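Local atomic coordinates of copper homeostasis operon regulatory protein (Thermus thermophilus, PDB entry 3AAI), a protein that probably represses transcription of copper-homeostasis genes by binding their regulatory DNA. Residues L21-H26 with E52-R57; R64-D69 with E85-A90. One frame throughout, in Å; residues are numbered along the deposited sequence.

Contact 1 (L21-H26 with E52-R57); sequences LSAKGH and EGALDR
Ala23 and Ala54 mark the closest approach of two helix segments that run in roughly opposite directions, their CA atoms 6.4 Å apart, a separation that the small side chains make possible. No hydrogen bond spans the contact, which is purely apolar. The methyl of Ala23 does all the touching on its side: its CB faces the CB of Ala54 at 4.5 Å, methyl against methyl, and also meets the CD2 methyl of Leu55 at 4.1 Å. Leu55 does not aim its CB at the partner helix. With CG anti to the carbonyl carbon (chi1 -63°) and CD1 extended away from CA (chi2 177°), the remaining branch, CD2, is the one brought in beside Ala23. Leu55 also packs against Val51 of the second subunit, so one side chain touches both the helix partner and the neighbouring chain. One turn beyond Ala23, His26 rests on Ala50 and Val51, and its NE2 is hydrogen-bonded to Gln47 OE1, a polar tie flanking the alanine contact. Such a close antiparallel pairing of helices 10-34 and 41-69 is the hairpin that each subunit contributes to the four-helix bundle of the CsoR dimer.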
loop_
_atom_site.group_PDB
_atom_site.type_symbol
_atom_site.label_atom_id
_atom_site.label_comp_id
_atom_site.label_asym_id
_atom_site.label_seq_id
_atom_site.Cartn_x
_atom_site.Cartn_y
_atom_site.Cartn_z
ATOM N N LEU A 21 19.446 11.480 -1.724
ATOM C CA LEU A 21 20.553 11.486 -2.674
ATOM C C LEU A 21 20.959 10.025 -2.923
ATOM O O LEU A 21 21.202 9.629 -4.055
ATOM C CB LEU A 21 21.734 12.287 -2.115
ATOM C CG LEU A 21 22.910 12.481 -3.081
ATOM C CD1 LEU A 21 22.407 13.141 -4.358
ATOM C CD2 LEU A 21 23.993 13.340 -2.429
ATOM N N SER A 22 20.995 9.225 -1.863
ATOM C CA SER A 22 21.333 7.813 -2.004
ATOM C C SER A 22 20.214 7.103 -2.755
ATOM O O SER A 22 20.466 6.291 -3.644
ATOM C CB SER A 22 21.525 7.161 -0.634
ATOM O OG SER A 22 22.624 7.735 0.046
ATOM N N ALA A 23 18.972 7.416 -2.399
ATOM C CA ALA A 23 17.827 6.806 -3.063
ATOM C C ALA A 23 17.944 7.056 -4.564
ATOM O O ALA A 23 17.737 6.149 -5.373
ATOM C CB ALA A 23 16.529 7.399 -2.521
ATOM N N LYS A 24 18.284 8.288 -4.936
ATOM C CA LYS A 24 18.441 8.639 -6.348
ATOM C C LYS A 24 19.583 7.824 -6.973
ATOM O O LYS A 24 19.477 7.343 -8.102
ATOM C CB LYS A 24 18.724 10.136 -6.495
ATOM C CG LYS A 24 19.259 10.531 -7.860
ATOM C CD LYS A 24 19.749 11.961 -7.862
ATOM C CE LYS A 24 20.732 12.201 -8.990
ATOM N NZ LYS A 24 21.978 11.408 -8.808
ATOM N N GLY A 25 20.679 7.677 -6.237
ATOM C CA GLY A 25 21.791 6.881 -6.740
ATOM C C GLY A 25 21.331 5.444 -6.970
ATOM O O GLY A 25 21.705 4.807 -7.952
ATOM N N HIS A 26 20.512 4.932 -6.055
ATOM C CA HIS A 26 19.973 3.574 -6.159
ATOM C C HIS A 26 19.074 3.498 -7.396
ATOM O O HIS A 26 19.117 2.532 -8.164
ATOM C CB HIS A 26 19.154 3.247 -4.903
ATOM C CG HIS A 26 18.874 1.787 -4.713
ATOM N ND1 HIS A 26 18.414 1.271 -3.520
ATOM C CD2 HIS A 26 18.984 0.735 -5.559
ATOM C CE1 HIS A 26 18.253 -0.035 -3.640
ATOM N NE2 HIS A 26 18.593 -0.385 -4.867
ATOM N N GLU A 52 11.636 2.010 -2.936
ATOM C CA GLU A 52 10.359 2.456 -2.388
ATOM C C GLU A 52 10.452 2.507 -0.869
ATOM O O GLU A 52 9.892 3.401 -0.235
ATOM C CB GLU A 52 9.224 1.513 -2.807
ATOM C CG GLU A 52 9.042 1.418 -4.313
ATOM C CD GLU A 52 7.816 0.619 -4.719
ATOM O OE1 GLU A 52 7.640 -0.514 -4.222
ATOM O OE2 GLU A 52 7.033 1.127 -5.547
ATOM N N GLY A 53 11.178 1.550 -0.289
ATOM C CA GLY A 53 11.344 1.516 1.157
ATOM C C GLY A 53 12.157 2.695 1.674
ATOM O O GLY A 53 11.849 3.265 2.723
ATOM N N ALA A 54 13.205 3.067 0.946
ATOM C CA ALA A 54 14.036 4.188 1.357
ATOM C C ALA A 54 13.221 5.489 1.310
ATOM O O ALA A 54 13.375 6.360 2.165
ATOM C CB ALA A 54 15.264 4.289 0.452
ATOM N N LEU A 55 12.356 5.612 0.309
ATOM C CA LEU A 55 11.515 6.796 0.161
ATOM C C LEU A 55 10.539 6.853 1.328
ATOM O O LEU A 55 10.337 7.911 1.926
ATOM C CB LEU A 55 10.755 6.749 -1.172
ATOM C CG LEU A 55 11.628 6.759 -2.434
ATOM C CD1 LEU A 55 10.743 6.628 -3.663
ATOM C CD2 LEU A 55 12.447 8.042 -2.505
ATOM N N ASP A 56 9.952 5.706 1.655
ATOM C CA ASP A 56 9.015 5.586 2.771
ATOM C C ASP A 56 9.654 6.033 4.085
ATOM O O ASP A 56 9.024 6.731 4.880
ATOM C CB ASP A 56 8.552 4.138 2.918
ATOM C CG ASP A 56 7.357 3.816 2.050
ATOM O OD1 ASP A 56 7.098 2.615 1.819
ATOM O OD2 ASP A 56 6.669 4.762 1.610
ATOM N N ARG A 57 10.899 5.620 4.319
ATOM C CA ARG A 57 11.600 6.000 5.545
ATOM C C ARG A 57 11.816 7.511 5.635
ATOM O O ARG A 57 11.807 8.085 6.727
ATOM C CB ARG A 57 12.945 5.268 5.650
ATOM C CG ARG A 57 12.792 3.776 5.936
ATOM C CD ARG A 57 14.112 3.139 6.353
ATOM N NE ARG A 57 15.050 2.994 5.242
ATOM C CZ ARG A 57 14.917 2.108 4.259
ATOM N NH1 ARG A 57 15.825 2.053 3.292
ATOM N NH2 ARG A 57 13.885 1.275 4.244
#

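Contact 2 (R64-D69 with E85-A90); sequences RAHLKD and EELMEA
The short C-terminal helix 80-91 of this CsoR-type subunit packs along the C-terminal end of the long helix 41-69, with Leu87 meeting His66 and Leu67. The two segments run in roughly opposite directions, yet they stand well apart: the nearest CA atoms, those of His66 and Leu87, are 9.3 Å from each other, and the side chains span the gap. Leu87 reaches out with CG anti to its backbone N (chi1 -179°) and divides its methyls between two partners. CD1 lies 4.0 Å from CD2 of the His66 imidazole, approaching the ring obliquely, and the side chains pass side by side, pointing opposite ways. CD2 meets the CD2 methyl of Leu67 at 3.9 Å, the two leucine chains lying nearly perpendicular. The His66 ring stacks edge-to-face with His70, and His66 also packs on Cys41 of the second subunit, a grouping consistent with the copper site of CsoR repressors. Around this point several helices converge: Glu86 and Ala90 pack on Val42 of the second subunit, while Leu67 and Leu87 meet Leu87 and Leu67 of the third subunit, joining helices 41-69 and 80-91 of the two chains reciprocally.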
loop_
_atom_site.group_PDB
_atom_site.type_symbol
_atom_site.label_atom_id
_atom_site.label_comp_id
_atom_site.label_asym_id
_atom_site.label_seq_id
_atom_site.Cartn_x
_atom_site.Cartn_y
_atom_site.Cartn_z
ATOM N N ARG A 64 6.887 12.402 11.043
ATOM C CA ARG A 64 7.150 12.410 12.482
ATOM C C ARG A 64 7.470 13.816 13.005
ATOM O O ARG A 64 6.847 14.282 13.959
ATOM C CB ARG A 64 8.302 11.444 12.798
ATOM C CG ARG A 64 8.539 11.183 14.279
ATOM C CD ARG A 64 9.714 10.231 14.488
ATOM N NE ARG A 64 9.424 8.872 14.035
ATOM C CZ ARG A 64 8.833 7.944 14.783
ATOM N NH1 ARG A 64 8.470 8.221 16.031
ATOM N NH2 ARG A 64 8.594 6.741 14.283
ATOM N N ALA A 65 8.433 14.491 12.382
ATOM C CA ALA A 65 8.807 15.836 12.804
ATOM C C ALA A 65 7.596 16.758 12.705
ATOM O O ALA A 65 7.330 17.559 13.605
ATOM C CB ALA A 65 9.949 16.366 11.937
ATOM N N HIS A 66 6.864 16.634 11.601
ATOM C CA HIS A 66 5.665 17.430 11.361
ATOM C C HIS A 66 4.680 17.215 12.515
ATOM O O HIS A 66 4.086 18.168 13.019
ATOM C CB HIS A 66 5.029 17.004 10.032
ATOM C CG HIS A 66 3.831 17.812 9.629
ATOM N ND1 HIS A 66 3.915 19.134 9.246
ATOM C CD2 HIS A 66 2.527 17.469 9.504
ATOM C CE1 HIS A 66 2.715 19.569 8.901
ATOM N NE2 HIS A 66 1.855 18.578 9.049
ATOM N N LEU A 67 4.525 15.964 12.940
ATOM C CA LEU A 67 3.606 15.640 14.022
ATOM C C LEU A 67 4.093 16.100 15.398
ATOM O O LEU A 67 3.330 16.691 16.162
ATOM C CB LEU A 67 3.329 14.135 14.051
ATOM C CG LEU A 67 2.671 13.545 12.798
ATOM C CD1 LEU A 67 2.486 12.052 12.990
ATOM C CD2 LEU A 67 1.329 14.225 12.536
ATOM N N LYS A 68 5.356 15.827 15.715
ATOM C CA LYS A 68 5.908 16.227 17.008
ATOM C C LYS A 68 5.653 17.707 17.244
ATOM O O LYS A 68 5.438 18.143 18.374
ATOM C CB LYS A 68 7.413 15.960 17.063
ATOM C CG LYS A 68 7.788 14.494 17.070
ATOM C CD LYS A 68 9.294 14.316 17.167
ATOM C CE LYS A 68 9.682 12.848 17.104
ATOM N NZ LYS A 68 9.028 12.056 18.181
ATOM N N ASP A 69 5.670 18.468 16.157
ATOM C CA ASP A 69 5.452 19.904 16.203
ATOM C C ASP A 69 4.018 20.262 16.598
ATOM O O ASP A 69 3.798 21.157 17.413
ATOM C CB ASP A 69 5.771 20.503 14.836
ATOM C CG ASP A 69 5.779 22.008 14.853
ATOM O OD1 ASP A 69 4.740 22.610 15.195
ATOM O OD2 ASP A 69 6.832 22.590 14.521
ATOM N N GLU A 85 -6.503 18.809 7.314
ATOM C CA GLU A 85 -6.960 18.717 5.930
ATOM C C GLU A 85 -5.787 18.548 4.971
ATOM O O GLU A 85 -5.814 17.691 4.087
ATOM C CB GLU A 85 -7.765 19.973 5.554
ATOM N N GLU A 86 -4.757 19.367 5.151
ATOM C CA GLU A 86 -3.577 19.310 4.291
ATOM C C GLU A 86 -2.840 17.984 4.460
ATOM O O GLU A 86 -2.493 17.326 3.477
ATOM C CB GLU A 86 -2.645 20.480 4.605
ATOM N N LEU A 87 -2.611 17.595 5.711
ATOM C CA LEU A 87 -1.920 16.347 6.010
ATOM C C LEU A 87 -2.596 15.151 5.346
ATOM O O LEU A 87 -1.961 14.412 4.591
ATOM C CB LEU A 87 -1.865 16.125 7.520
ATOM C CG LEU A 87 -1.132 14.861 7.975
ATOM C CD1 LEU A 87 0.290 14.855 7.419
ATOM C CD2 LEU A 87 -1.111 14.812 9.494
HETATM N N MSE A 88 -3.884 14.962 5.633
HETATM C CA MSE A 88 -4.645 13.858 5.063
HETATM C C MSE A 88 -4.545 13.908 3.544
HETATM O O MSE A 88 -4.541 12.875 2.870
HETATM C CB MSE A 88 -6.118 13.944 5.486
HETATM C CG MSE A 88 -6.358 13.835 6.985
HETATM SE SE MSE A 88 -5.794 12.135 7.748
HETATM C CE MSE A 88 -7.315 11.061 7.210
ATOM N N GLU A 89 -4.459 15.122 3.015
ATOM C CA GLU A 89 -4.345 15.334 1.581
ATOM C C GLU A 89 -2.997 14.797 1.098
ATOM O O GLU A 89 -2.901 14.176 0.037
ATOM C CB GLU A 89 -4.460 16.826 1.282
ATOM C CG GLU A 89 -4.620 17.166 -0.178
ATOM C CD GLU A 89 -4.895 18.640 -0.385
ATOM O OE1 GLU A 89 -5.906 19.134 0.155
ATOM O OE2 GLU A 89 -4.102 19.305 -1.083
ATOM N N ALA A 90 -1.957 15.038 1.891
ATOM C CA ALA A 90 -0.619 14.572 1.553
ATOM C C ALA A 90 -0.575 13.060 1.723
ATOM O O ALA A 90 -0.123 12.341 0.836
ATOM C CB ALA A 90 0.415 15.234 2.457
#

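In the fold
Helix 41-69 serves both contacts, pairing with helix 10-34 at its middle in contact 1 and with helix 80-91 at its C-terminal end in contact 2; the two centres lie 21 Å apart. Both contacts are buried and lack hydrogen bonds across them, but contact 2 sits farther out, its centre about 15 Å from the centre of the chain, against about 6 Å for contact 1. In contact 1 an alanine pair lets the backbones come close, with one leucine alongside, whereas in contact 2 two leucines and a histidine bridge the wider separation. Each also borders the second subunit, whereas contact 2 additionally meets the third, linking the bundle to the wider four-chain assembly.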